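Local coordinates for beta-galactosidase (Bacteroides thetaiotaomicron, PDB 5MUJ), which is a glycoside hydrolase that binds a glycan from chain B of the plant pectin rhamnogalacturonan II and probably cleaves off an arabinofuranose unit, at residues P44-L49 and A360-K365; P164-L169 and D186-S191; K216-P221 and Y307-W312; T269-A274 and M285-A290. One frame throughout, in Å; residues are numbered along the deposited sequence. Where two conformers were deposited one is given.

Contact 1 (P44-L49 and A360-K365); sequences PYKYGL and AIATSK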
loop_
_atom_site.group_PDB
_atom_site.type_symbol
_atom_site.label_atom_id
_atom_site.label_comp_id
_atom_site.label_asym_id
_atom_site.label_seq_id
_atom_site.Cartn_x
_atom_site.Cartn_y
_atom_site.Cartn_z
ATOM N N PRO A 44 16.861 -6.603 -8.557
ATOM C CA PRO A 44 17.663 -7.614 -7.874
ATOM C C PRO A 44 18.523 -7.144 -6.688
ATOM O O PRO A 44 18.929 -7.982 -5.871
ATOM C CB PRO A 44 18.596 -8.116 -8.997
ATOM C CG PRO A 44 17.871 -7.815 -10.256
ATOM C CD PRO A 44 17.230 -6.499 -9.980
ATOM N N TYR A 45 18.765 -5.831 -6.600
ATOM C CA TYR A 45 19.877 -5.260 -5.768
ATOM C C TYR A 45 19.275 -4.519 -4.554
ATOM O O TYR A 45 18.612 -3.474 -4.693
ATOM C CB TYR A 45 20.845 -4.338 -6.587
ATOM C CG TYR A 45 21.448 -5.126 -7.715
ATOM C CD1 TYR A 45 22.406 -6.122 -7.464
ATOM C CD2 TYR A 45 20.953 -5.033 -8.975
ATOM C CE1 TYR A 45 22.903 -6.918 -8.484
ATOM C CE2 TYR A 45 21.427 -5.843 -10.001
ATOM C CZ TYR A 45 22.415 -6.768 -9.756
ATOM O OH TYR A 45 22.888 -7.586 -10.775
ATOM N N LYS A 46 19.495 -5.055 -3.365
ATOM C CA LYS A 46 18.863 -4.469 -2.152
ATOM C C LYS A 46 19.736 -3.361 -1.574
ATOM O O LYS A 46 20.842 -3.604 -1.098
ATOM C CB LYS A 46 18.607 -5.553 -1.114
ATOM C CG LYS A 46 17.511 -6.499 -1.615
ATOM C CD LYS A 46 16.982 -7.459 -0.570
ATOM C CE LYS A 46 15.824 -8.232 -1.143
ATOM N NZ LYS A 46 15.437 -9.217 -0.100
ATOM N N TYR A 47 19.216 -2.152 -1.633
ATOM C CA TYR A 47 19.957 -0.964 -1.135
ATOM C C TYR A 47 19.998 -1.019 0.377
ATOM O O TYR A 47 21.037 -0.837 0.997
ATOM C CB TYR A 47 19.293 0.291 -1.585
ATOM C CG TYR A 47 19.916 1.538 -1.036
ATOM C CD1 TYR A 47 21.045 2.091 -1.628
ATOM C CD2 TYR A 47 19.353 2.193 0.052
ATOM C CE1 TYR A 47 21.624 3.235 -1.122
ATOM C CE2 TYR A 47 19.928 3.348 0.579
ATOM C CZ TYR A 47 21.063 3.868 -0.034
ATOM O OH TYR A 47 21.663 5.013 0.451
ATOM N N GLY A 48 18.829 -1.263 0.967
ATOM C CA GLY A 48 18.656 -1.466 2.387
ATOM C C GLY A 48 17.589 -0.516 2.879
ATOM O O GLY A 48 16.766 -0.030 2.086
ATOM N N LEU A 49 17.614 -0.226 4.168
ATOM C CA LEU A 49 16.525 0.534 4.779
ATOM C C LEU A 49 16.517 1.977 4.307
ATOM O O LEU A 49 17.594 2.601 4.087
ATOM C CB LEU A 49 16.570 0.433 6.294
ATOM C CG LEU A 49 16.356 -0.987 6.841
ATOM C CD1 LEU A 49 16.938 -1.184 8.222
ATOM C CD2 LEU A 49 14.868 -1.353 6.848
ATOM N N ALA A 360 12.278 -0.507 3.290
ATOM C CA ALA A 360 13.560 -0.711 2.550
ATOM C C ALA A 360 13.375 -0.514 1.054
ATOM O O ALA A 360 12.260 -0.331 0.549
ATOM C CB ALA A 360 14.114 -2.053 2.802
ATOM N N ILE A 361 14.500 -0.498 0.338
ATOM C CA ILE A 361 14.493 -0.298 -1.093
ATOM C C ILE A 361 15.309 -1.345 -1.834
ATOM O O ILE A 361 16.422 -1.683 -1.409
ATOM C CB ILE A 361 15.112 1.058 -1.453
ATOM C CG1 ILE A 361 14.669 2.093 -0.448
ATOM C CG2 ILE A 361 14.688 1.473 -2.842
ATOM C CD1 ILE A 361 15.238 3.459 -0.755
ATOM N N ALA A 362 14.803 -1.791 -2.979
ATOM C CA ALA A 362 15.589 -2.608 -3.906
ATOM C C ALA A 362 15.631 -1.873 -5.269
ATOM O O ALA A 362 14.728 -1.112 -5.598
ATOM C CB ALA A 362 14.990 -4.011 -4.024
ATOM N N THR A 363 16.715 -2.057 -6.042
ATOM C CA THR A 363 16.878 -1.330 -7.302
ATOM C C THR A 363 17.279 -2.241 -8.457
ATOM O O THR A 363 17.763 -3.336 -8.242
ATOM C CB THR A 363 17.910 -0.194 -7.160
ATOM O OG1 THR A 363 19.151 -0.742 -6.725
ATOM C CG2 THR A 363 17.410 0.857 -6.160
ATOM N N SER A 364 17.043 -1.772 -9.670
ATOM C CA SER A 364 17.379 -2.521 -10.882
ATOM C C SER A 364 18.911 -2.588 -11.204
ATOM O O SER A 364 19.337 -3.516 -11.894
ATOM C CB SER A 364 16.671 -1.934 -12.079
ATOM O OG SER A 364 16.907 -0.547 -12.158
ATOM N N LYS A 365 19.711 -1.615 -10.751
ATOM C CA LYS A 365 21.169 -1.809 -10.714
ATOM C C LYS A 365 21.688 -1.388 -9.348
ATOM O O LYS A 365 20.987 -0.662 -8.628
ATOM C CB LYS A 365 21.850 -1.006 -11.827
ATOM C CG LYS A 365 21.760 0.509 -11.647
ATOM C CD LYS A 365 22.345 1.257 -12.839
ATOM C CE LYS A 365 22.598 2.728 -12.535
ATOM N NZ LYS A 365 23.460 3.337 -13.591
#
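Tyr45 lies across the end of the neighbouring strand and meets Thr363, Ser364 and Lys365 in turn. Its CB sits 3.6 Å from Thr363 O. CG is anti to the carbonyl carbon of Tyr45 (chi1 -59°), which carries the ring toward Ser364 and Lys365. CD2 then comes 3.7 Å from Lys365 CA, and CE2 lies 3.7 Å from Ser364 O, with the carbonyl oxygens of Thr363 and Ser364 at the ring's edge. Pro44 CB covers part of one face near the rim. A large, partly polar ring suits this exposed corner, its flank along the end of the strand and its hydroxyl beyond. Thr363 OG1 donates to Lys365 O at 2.6 Å, linking the strand end to the residues that follow.

Between the backbones, Tyr45 and Thr363 form a hydrogen-bonded antiparallel pair, with Thr363 N 2.7 Å from Tyr45 O. Further along, Tyr47 and Gly48 both face Ile361 in a classic beta bulge: Tyr47 N reaches Ile361 O at 2.8 Å, while the bond from Gly48 N is weak. Gly48 has a positive phi, where a CB would collide with the preceding carbonyl oxygen.

Strand 45-51 is the outermost of its blade, laid against strand 357-363, which in turn pairs with 343-351. An N-terminal strand thus completes the C-terminal blade, the ring closure familiar from beta-propellers.

Contact 2 (P164-L169 and D186-S191); sequences PLFVGL and DKPILS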
loop_
_atom_site.group_PDB
_atom_site.type_symbol
_atom_site.label_atom_id
_atom_site.label_comp_id
_atom_site.label_asym_id
_atom_site.label_seq_id
_atom_site.Cartn_x
_atom_site.Cartn_y
_atom_site.Cartn_z
ATOM N N PRO A 164 -12.741 -3.318 14.086
ATOM C CA PRO A 164 -12.522 -3.314 12.648
ATOM C C PRO A 164 -11.955 -1.996 12.091
ATOM O O PRO A 164 -11.982 -0.942 12.752
ATOM C CB PRO A 164 -13.916 -3.655 12.059
ATOM C CG PRO A 164 -14.865 -3.276 13.114
ATOM C CD PRO A 164 -14.163 -3.558 14.409
ATOM N N LEU A 165 -11.439 -2.080 10.872
ATOM C CA LEU A 165 -10.934 -0.894 10.176
ATOM C C LEU A 165 -11.772 -0.598 8.936
ATOM O O LEU A 165 -12.256 -1.530 8.269
ATOM C CB LEU A 165 -9.480 -1.058 9.834
ATOM C CG LEU A 165 -8.605 -1.566 10.944
ATOM C CD1 LEU A 165 -7.451 -2.347 10.319
ATOM C CD2 LEU A 165 -8.107 -0.438 11.825
ATOM N N PHE A 166 -12.049 0.683 8.707
ATOM C CA PHE A 166 -12.878 1.136 7.605
ATOM C C PHE A 166 -12.090 2.100 6.734
ATOM O O PHE A 166 -11.088 2.659 7.211
ATOM C CB PHE A 166 -14.175 1.826 8.107
ATOM C CG PHE A 166 -14.864 1.124 9.242
ATOM C CD1 PHE A 166 -15.096 -0.251 9.205
ATOM C CD2 PHE A 166 -15.276 1.833 10.352
ATOM C CE1 PHE A 166 -15.726 -0.896 10.264
ATOM C CE2 PHE A 166 -15.921 1.195 11.410
ATOM C CZ PHE A 166 -16.127 -0.171 11.360
ATOM N N VAL A 167 -12.537 2.354 5.503
ATOM C CA VAL A 167 -11.877 3.306 4.584
ATOM C C VAL A 167 -12.303 4.745 4.845
ATOM O O VAL A 167 -13.410 5.147 4.642
ATOM C CB VAL A 167 -12.102 2.965 3.062
ATOM C CG1 VAL A 167 -11.201 3.782 2.104
ATOM C CG2 VAL A 167 -11.771 1.521 2.810
ATOM N N GLY A 168 -11.349 5.587 5.222
ATOM C CA GLY A 168 -11.602 7.012 5.335
ATOM C C GLY A 168 -11.092 7.844 4.153
ATOM O O GLY A 168 -10.337 7.361 3.317
ATOM N N LEU A 169 -11.545 9.086 4.090
ATOM C CA LEU A 169 -11.197 10.020 3.025
ATOM C C LEU A 169 -10.616 11.285 3.653
ATOM O O LEU A 169 -11.194 11.822 4.609
ATOM C CB LEU A 169 -12.435 10.438 2.225
ATOM C CG LEU A 169 -12.195 11.392 1.039
ATOM C CD1 LEU A 169 -11.336 10.757 -0.055
ATOM C CD2 LEU A 169 -13.538 11.868 0.478
ATOM N N ASP A 186 -16.011 13.023 8.766
ATOM C CA ASP A 186 -16.434 12.560 10.074
ATOM C C ASP A 186 -17.150 11.193 10.088
ATOM O O ASP A 186 -17.584 10.738 11.154
ATOM C CB ASP A 186 -17.274 13.653 10.727
ATOM C CG ASP A 186 -16.436 14.836 11.161
ATOM O OD1 ASP A 186 -15.180 14.847 10.992
ATOM O OD2 ASP A 186 -17.022 15.782 11.697
ATOM N N LYS A 187 -17.190 10.555 8.910
ATOM C CA LYS A 187 -17.689 9.232 8.664
ATOM C C LYS A 187 -16.724 8.545 7.685
ATOM O O LYS A 187 -16.126 9.217 6.834
ATOM C CB LYS A 187 -19.088 9.340 8.027
ATOM C CG LYS A 187 -19.133 9.976 6.626
ATOM C CD LYS A 187 -20.514 10.503 6.231
ATOM C CE LYS A 187 -21.423 9.427 5.652
ATOM N NZ LYS A 187 -22.882 9.744 5.789
ATOM N N PRO A 188 -16.580 7.208 7.779
ATOM C CA PRO A 188 -15.862 6.540 6.699
ATOM C C PRO A 188 -16.578 6.693 5.364
ATOM O O PRO A 188 -17.794 6.914 5.333
ATOM C CB PRO A 188 -15.832 5.074 7.120
ATOM C CG PRO A 188 -16.756 4.917 8.261
ATOM C CD PRO A 188 -17.129 6.267 8.784
ATOM N N ILE A 189 -15.850 6.542 4.272
ATOM C CA ILE A 189 -16.459 6.476 2.939
ATOM C C ILE A 189 -16.896 5.065 2.525
ATOM O O ILE A 189 -17.816 4.925 1.713
ATOM C CB ILE A 189 -15.611 7.157 1.828
ATOM C CG1 ILE A 189 -14.132 6.693 1.820
ATOM C CG2 ILE A 189 -15.793 8.670 1.928
ATOM C CD1 ILE A 189 -13.431 7.007 0.514
ATOM N N LEU A 190 -16.235 4.041 3.057
ATOM C CA LEU A 190 -16.689 2.656 2.942
ATOM C C LEU A 190 -16.537 2.031 4.295
ATOM O O LEU A 190 -15.595 2.302 5.035
ATOM C CB LEU A 190 -15.916 1.799 1.939
ATOM C CG LEU A 190 -15.681 2.213 0.470
ATOM C CD1 LEU A 190 -15.192 3.626 0.308
ATOM C CD2 LEU A 190 -14.660 1.280 -0.140
ATOM N N SER A 191 -17.414 1.098 4.603
ATOM C CA SER A 191 -17.342 0.415 5.879
ATOM C C SER A 191 -17.923 -0.968 5.680
ATOM O O SER A 191 -18.649 -1.184 4.711
ATOM C CB SER A 191 -18.096 1.219 6.933
ATOM O OG SER A 191 -18.600 0.407 7.986
HETATM O O HOH W 1 -13.393 9.544 6.385
#
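Val167 O is gripped from the loop by two successive backbone amides: Ile189 N at 2.8 Å and Leu190 N through a weak bond. Because Ile189 and Leu190 both face Val167, the loop makes a classic beta bulge. Val167 N returns a bond to Leu190 O at 3.1 Å.

Ile189 sits over Val167 O and Leu169. Its CG1, turned between its own backbone N and carbonyl carbon (chi1 50°), comes 3.3 Å from that oxygen, while CG2 packs 3.8 Å from Leu169 CB, the two side chains crossing at about a right angle. Val167 and Leu190 run side by side, their CG2 and CD2 methyls touching. Branched aliphatic residues suit this largely apolar side, and Met224 of strand 222-231 packs against Val167, Ile189 and Leu190.

Phe166 works at the other side. Its CB touches Pro188 CB at 3.8 Å, and Ser191 OG stands 3.7 Å above one ring face, offset toward the rim, while it is hydrogen-bonded to His193 N. Were Phe166 replaced by an alanine, the ring beneath Ser191 OG would be gone and Pro188 would probably lose much of its apolar partner.

A water links Leu169 N to Lys187 O where strand and loop diverge. Such chemistry, a few amide bonds amid apolar packing, implies a loop held to its blade by shape as much as by polar pairing.

Contact 3 (K216-P221 and Y307-W312); sequences KTLGAP and YDLVNW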
loop_
_atom_site.group_PDB
_atom_site.type_symbol
_atom_site.label_atom_id
_atom_site.label_comp_id
_atom_site.label_asym_id
_atom_site.label_seq_id
_atom_site.Cartn_x
_atom_site.Cartn_y
_atom_site.Cartn_z
ATOM N N LYS A 216 -12.653 6.334 -18.003
ATOM C CA LYS A 216 -13.892 5.794 -17.398
ATOM C C LYS A 216 -14.159 4.345 -17.829
ATOM O O LYS A 216 -15.295 3.952 -18.201
ATOM C CB LYS A 216 -15.071 6.729 -17.697
ATOM C CG LYS A 216 -14.864 8.127 -17.137
ATOM C CD LYS A 216 -16.122 8.979 -17.191
ATOM C CE LYS A 216 -15.869 10.356 -16.594
ATOM N NZ LYS A 216 -17.088 11.203 -16.594
ATOM N N THR A 217 -13.089 3.562 -17.752
ATOM C CA THR A 217 -13.043 2.138 -18.122
ATOM C C THR A 217 -14.129 1.298 -17.461
ATOM O O THR A 217 -14.544 0.294 -18.059
ATOM C CB THR A 217 -11.681 1.510 -17.722
ATOM O OG1 THR A 217 -10.600 2.289 -18.266
ATOM C CG2 THR A 217 -11.553 0.071 -18.191
ATOM N N LEU A 218 -14.521 1.676 -16.225
ATOM C CA LEU A 218 -15.552 0.997 -15.426
ATOM C C LEU A 218 -16.786 1.888 -15.121
ATOM O O LEU A 218 -17.569 1.601 -14.207
ATOM C CB LEU A 218 -14.931 0.486 -14.126
ATOM C CG LEU A 218 -13.721 -0.433 -14.328
ATOM C CD1 LEU A 218 -13.055 -0.801 -13.017
ATOM C CD2 LEU A 218 -14.150 -1.684 -15.063
ATOM N N GLY A 219 -16.952 2.934 -15.925
ATOM C CA GLY A 219 -18.093 3.834 -15.879
ATOM C C GLY A 219 -18.013 4.934 -14.841
ATOM O O GLY A 219 -19.018 5.579 -14.553
ATOM N N ALA A 220 -16.821 5.170 -14.294
ATOM C CA ALA A 220 -16.634 6.203 -13.286
ATOM C C ALA A 220 -15.214 6.752 -13.396
ATOM O O ALA A 220 -14.280 5.990 -13.733
ATOM C CB ALA A 220 -16.834 5.628 -11.918
ATOM N N PRO A 221 -15.033 8.051 -13.097
ATOM C CA PRO A 221 -13.686 8.613 -13.136
ATOM C C PRO A 221 -12.794 8.184 -11.970
ATOM O O PRO A 221 -11.559 8.244 -12.121
ATOM C CB PRO A 221 -13.943 10.124 -13.082
ATOM C CG PRO A 221 -15.192 10.257 -12.301
ATOM C CD PRO A 221 -16.026 9.097 -12.791
ATOM N N TYR A 307 -5.602 -5.846 -19.072
ATOM C CA TYR A 307 -5.954 -4.807 -20.069
ATOM C C TYR A 307 -7.212 -4.022 -19.667
ATOM O O TYR A 307 -7.419 -2.887 -20.150
ATOM C CB TYR A 307 -6.155 -5.403 -21.462
ATOM C CG TYR A 307 -4.891 -5.951 -22.050
ATOM C CD1 TYR A 307 -3.907 -5.085 -22.543
ATOM C CD2 TYR A 307 -4.662 -7.327 -22.124
ATOM C CE1 TYR A 307 -2.727 -5.577 -23.084
ATOM C CE2 TYR A 307 -3.480 -7.825 -22.652
ATOM C CZ TYR A 307 -2.516 -6.946 -23.135
ATOM O OH TYR A 307 -1.328 -7.411 -23.678
ATOM N N ASP A 308 -8.003 -4.610 -18.762
ATOM C CA ASP A 308 -9.362 -4.124 -18.442
ATOM C C ASP A 308 -9.667 -3.810 -16.957
ATOM O O ASP A 308 -10.819 -3.554 -16.607
ATOM C CB ASP A 308 -10.388 -5.126 -18.987
ATOM C CG ASP A 308 -10.374 -6.464 -18.265
ATOM O OD1 ASP A 308 -9.856 -6.572 -17.136
ATOM O OD2 ASP A 308 -10.910 -7.431 -18.843
ATOM N N LEU A 309 -8.640 -3.843 -16.109
ATOM C CA LEU A 309 -8.725 -3.598 -14.664
ATOM C C LEU A 309 -9.438 -4.657 -13.835
ATOM O O LEU A 309 -9.365 -4.591 -12.618
ATOM C CB LEU A 309 -9.288 -2.206 -14.338
ATOM C CG LEU A 309 -8.435 -1.028 -14.807
ATOM C CD1 LEU A 309 -9.202 0.279 -14.624
ATOM C CD2 LEU A 309 -7.134 -0.954 -14.024
ATOM N N VAL A 310 -10.054 -5.663 -14.472
ATOM C CA VAL A 310 -10.889 -6.642 -13.770
ATOM C C VAL A 310 -10.331 -8.076 -13.817
ATOM O O VAL A 310 -10.369 -8.783 -12.823
ATOM C CB VAL A 310 -12.316 -6.600 -14.335
ATOM C CG1 VAL A 310 -13.117 -7.796 -13.851
ATOM C CG2 VAL A 310 -12.981 -5.280 -13.932
ATOM N N ASN A 311 -9.848 -8.493 -14.979
ATOM C CA ASN A 311 -9.283 -9.818 -15.167
ATOM C C ASN A 311 -7.767 -9.717 -15.133
ATOM O O ASN A 311 -7.181 -9.090 -15.997
ATOM C CB ASN A 311 -9.738 -10.383 -16.501
ATOM C CG ASN A 311 -11.230 -10.494 -16.589
ATOM O OD1 ASN A 311 -11.862 -9.782 -17.343
ATOM N ND2 ASN A 311 -11.795 -11.347 -15.767
ATOM N N TRP A 312 -7.165 -10.345 -14.131
ATOM C CA TRP A 312 -5.742 -10.161 -13.829
ATOM C C TRP A 312 -5.000 -11.438 -14.120
ATOM O O TRP A 312 -5.418 -12.487 -13.687
ATOM C CB TRP A 312 -5.609 -9.750 -12.365
ATOM C CG TRP A 312 -6.080 -8.334 -12.185
ATOM C CD1 TRP A 312 -7.317 -7.923 -11.787
ATOM C CD2 TRP A 312 -5.319 -7.119 -12.449
ATOM N NE1 TRP A 312 -7.395 -6.540 -11.820
ATOM C CE2 TRP A 312 -6.171 -6.025 -12.168
ATOM C CE3 TRP A 312 -4.003 -6.859 -12.872
ATOM C CZ2 TRP A 312 -5.769 -4.690 -12.333
ATOM C CZ3 TRP A 312 -3.579 -5.517 -13.024
ATOM C CH2 TRP A 312 -4.459 -4.449 -12.757
#
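Leu218 and Val310 meet methyl to methyl with their side chains set aslant, Leu218 CD2 lying 3.9 Å from Val310 CG2. The valine branch is placed by chi1 168°, which sends CG1 anti to the backbone N and turns CG2 to the leucine. The other Leu218 methyl, CD1, rests 4.2 Å from Leu309 CB, so its fork straddles two successive residues. Thr217 stands beside it: its CB is 4.2 Å from Leu309 CD1, and its methyl faces Asp308 O. Methyl groups suit so shallow a contact, in which carbon meets carbon or the Asp308 carbonyl.

Each side is shaped from within. A type I turn from Lys216 to Gly219 presents Thr217 and Leu218 together. Opposite, Asp308 OD1 accepts from Val310 N at 2.8 Å and from Asn311 N at 2.9 Å, the first bond closing an Asx turn and the second an Asx motif; Leu309, spanned by both, has a positive phi. Trp312 NE1 donates to Leu309 O from above the carbonyl plane.

Segment 216-221 lies between strands 204-212 and 222-231, and Leu218 also packs on Ile244 and Leu246 of strand 238-247. Segment 307-312 links strand 299-306 to strand 313-314, so the contact joins loops of two consecutive propeller blades.

Contact 4 (T269-A274 and M285-A290); sequences TITGDA and MFYFSA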
loop_
_atom_site.group_PDB
_atom_site.type_symbol
_atom_site.label_atom_id
_atom_site.label_comp_id
_atom_site.label_asym_id
_atom_site.label_seq_id
_atom_site.Cartn_x
_atom_site.Cartn_y
_atom_site.Cartn_z
ATOM N N THR A 269 -4.654 -17.024 3.539
ATOM C CA THR A 269 -3.716 -16.346 2.601
ATOM C C THR A 269 -4.139 -14.907 2.379
ATOM O O THR A 269 -5.351 -14.620 2.247
ATOM C CB THR A 269 -3.672 -17.035 1.224
ATOM O OG1 THR A 269 -3.296 -18.400 1.408
ATOM C CG2 THR A 269 -2.685 -16.350 0.259
ATOM N N ILE A 270 -3.143 -14.017 2.306
ATOM C CA ILE A 270 -3.379 -12.610 2.115
ATOM C C ILE A 270 -2.920 -12.256 0.734
ATOM O O ILE A 270 -1.819 -12.620 0.344
ATOM C CB ILE A 270 -2.634 -11.765 3.160
ATOM C CG1 ILE A 270 -3.260 -11.974 4.537
ATOM C CG2 ILE A 270 -2.718 -10.290 2.841
ATOM C CD1 ILE A 270 -2.464 -11.363 5.684
ATOM N N THR A 271 -3.745 -11.511 0.027
ATOM C CA THR A 271 -3.400 -10.862 -1.217
ATOM C C THR A 271 -3.774 -9.406 -0.985
ATOM O O THR A 271 -4.945 -9.101 -0.653
ATOM C CB THR A 271 -4.188 -11.412 -2.427
ATOM O OG1 THR A 271 -4.007 -12.838 -2.530
ATOM C CG2 THR A 271 -3.766 -10.713 -3.742
ATOM N N GLY A 272 -2.790 -8.507 -1.151
ATOM C CA GLY A 272 -3.107 -7.141 -0.942
ATOM C C GLY A 272 -2.135 -6.066 -1.365
ATOM O O GLY A 272 -1.224 -6.272 -2.164
ATOM N N ASP A 273 -2.414 -4.900 -0.813
ATOM C CA ASP A 273 -1.742 -3.660 -1.154
ATOM C C ASP A 273 -1.477 -3.519 -2.648
ATOM O O ASP A 273 -0.351 -3.333 -3.094
ATOM C CB ASP A 273 -0.490 -3.460 -0.283
ATOM C CG ASP A 273 -0.837 -3.258 1.206
ATOM O OD1 ASP A 273 -1.940 -3.686 1.651
ATOM O OD2 ASP A 273 -0.032 -2.628 1.934
ATOM N N ALA A 274 -2.546 -3.559 -3.414
ATOM C CA ALA A 274 -2.507 -3.359 -4.831
ATOM C C ALA A 274 -2.030 -1.941 -5.153
ATOM O O ALA A 274 -2.557 -0.957 -4.616
ATOM C CB ALA A 274 -3.856 -3.643 -5.483
HETATM N N MSE A 285 -0.208 -4.540 -11.783
HETATM C CA MSE A 285 -0.495 -4.462 -10.387
HETATM C C MSE A 285 0.656 -5.080 -9.663
HETATM O O MSE A 285 0.879 -6.290 -9.746
HETATM C CB MSE A 285 -1.775 -5.241 -10.038
HETATM C CG MSE A 285 -2.095 -5.156 -8.562
HETATM SE SE MSE A 285 -3.341 -6.558 -8.034
HETATM C CE MSE A 285 -4.942 -5.783 -8.840
ATOM N N PHE A 286 1.351 -4.239 -8.903
ATOM C CA PHE A 286 2.280 -4.711 -7.890
ATOM C C PHE A 286 1.430 -5.042 -6.673
ATOM O O PHE A 286 0.565 -4.244 -6.295
ATOM C CB PHE A 286 3.316 -3.615 -7.570
ATOM C CG PHE A 286 4.159 -3.246 -8.740
ATOM C CD1 PHE A 286 5.198 -4.081 -9.125
ATOM C CD2 PHE A 286 3.871 -2.131 -9.520
ATOM C CE1 PHE A 286 6.017 -3.731 -10.200
ATOM C CE2 PHE A 286 4.658 -1.812 -10.609
ATOM C CZ PHE A 286 5.701 -2.660 -10.976
ATOM N N TYR A 287 1.670 -6.207 -6.087
ATOM C CA TYR A 287 0.918 -6.637 -4.891
ATOM C C TYR A 287 1.794 -7.495 -4.001
ATOM O O TYR A 287 2.826 -8.044 -4.466
ATOM C CB TYR A 287 -0.362 -7.370 -5.327
ATOM C CG TYR A 287 -0.162 -8.764 -5.827
ATOM C CD1 TYR A 287 -0.225 -9.847 -4.940
ATOM C CD2 TYR A 287 0.060 -9.022 -7.178
ATOM C CE1 TYR A 287 -0.057 -11.156 -5.405
ATOM C CE2 TYR A 287 0.222 -10.320 -7.646
ATOM C CZ TYR A 287 0.158 -11.376 -6.743
ATOM O OH TYR A 287 0.332 -12.651 -7.214
ATOM N N PHE A 288 1.404 -7.637 -2.741
ATOM C CA PHE A 288 2.035 -8.587 -1.826
ATOM C C PHE A 288 1.090 -9.721 -1.506
ATOM O O PHE A 288 -0.175 -9.588 -1.565
ATOM C CB PHE A 288 2.542 -7.995 -0.501
ATOM C CG PHE A 288 1.552 -7.968 0.667
ATOM C CD1 PHE A 288 0.604 -6.929 0.798
ATOM C CD2 PHE A 288 1.602 -8.910 1.695
ATOM C CE1 PHE A 288 -0.234 -6.853 1.871
ATOM C CE2 PHE A 288 0.664 -8.885 2.770
ATOM C CZ PHE A 288 -0.216 -7.840 2.858
ATOM N N SER A 289 1.707 -10.824 -1.130
ATOM C CA SER A 289 0.978 -11.946 -0.598
ATOM C C SER A 289 1.684 -12.461 0.637
ATOM O O SER A 289 2.898 -12.322 0.772
ATOM C CB SER A 289 0.852 -13.039 -1.650
ATOM O OG SER A 289 -0.080 -14.037 -1.225
ATOM N N ALA A 290 0.930 -13.013 1.564
ATOM C CA ALA A 290 1.476 -13.651 2.757
ATOM C C ALA A 290 0.735 -14.944 2.997
ATOM O O ALA A 290 -0.474 -15.051 2.646
ATOM C CB ALA A 290 1.410 -12.769 3.997
#
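Ile270 and Phe288 interlock in a beta hairpin that forms the first two strands of a blade in this five-bladed beta-propeller. The hollow is made by Gly272: Gly272 N lies beneath one face of the Phe288 ring, and a CB on this residue would be pressed tightly against Phe288 CE1. The ring enters because its CG is turned between the backbone N and the carbonyl carbon (chi1 89°). Ile270 CG2 packs 3.5 Å from Phe288 CZ, while Asp273 CB and OD1 lie at the ring's edge by CD1 and CE1, the carboxylate plane almost perpendicular to the ring (87°). A serine in place of Phe288 would probably open a gap over Gly272 and leave Asp273 and the Ile270 methyl without their packing surface.

On the opposite face of the sheet Thr271 CG2 nudges the Tyr287 ring, 3.8 Å from CD1, and the Tyr287 hydroxyl is held by Asp314. Further on, the small Ala274 CB settles into the bend of Met285, a selenomethionine, 3.9 Å from both CG and SE.

Ile270 and Ala290, paired across the strands with their CB atoms in contact, belong to the glycan pocket, where both touch a bound rhamnose and Ile270 also a galactose. Behind them Ile270 O is gripped from opposite faces of its plane, by Ala290 N at 3.0 Å and by Ser289 OG at 2.7 Å.

Contact 4 is the most central: every touching residue is buried, in an antiparallel ladder whose Ile270-Ala290 end lines part of the glycan pocket. Contact 2 is also buried but ties a loop to a strand by few bonds and aliphatic packing. Contact 1, partly buried, pairs two strands that lie far apart in sequence, enclosing the other three contacts along the chain. Contact 3, at the surface, relies on methyl packing between loops of two neighbouring blades. Only contacts 3 and 4 touch, through Trp312 CZ3 and Met285 CB (3.5 Å); both draw on the blade of strands 270-279 to 313-314. Contacts 1 and 2 lie on opposite sides of the chain's centre, with centres about 34 Å apart.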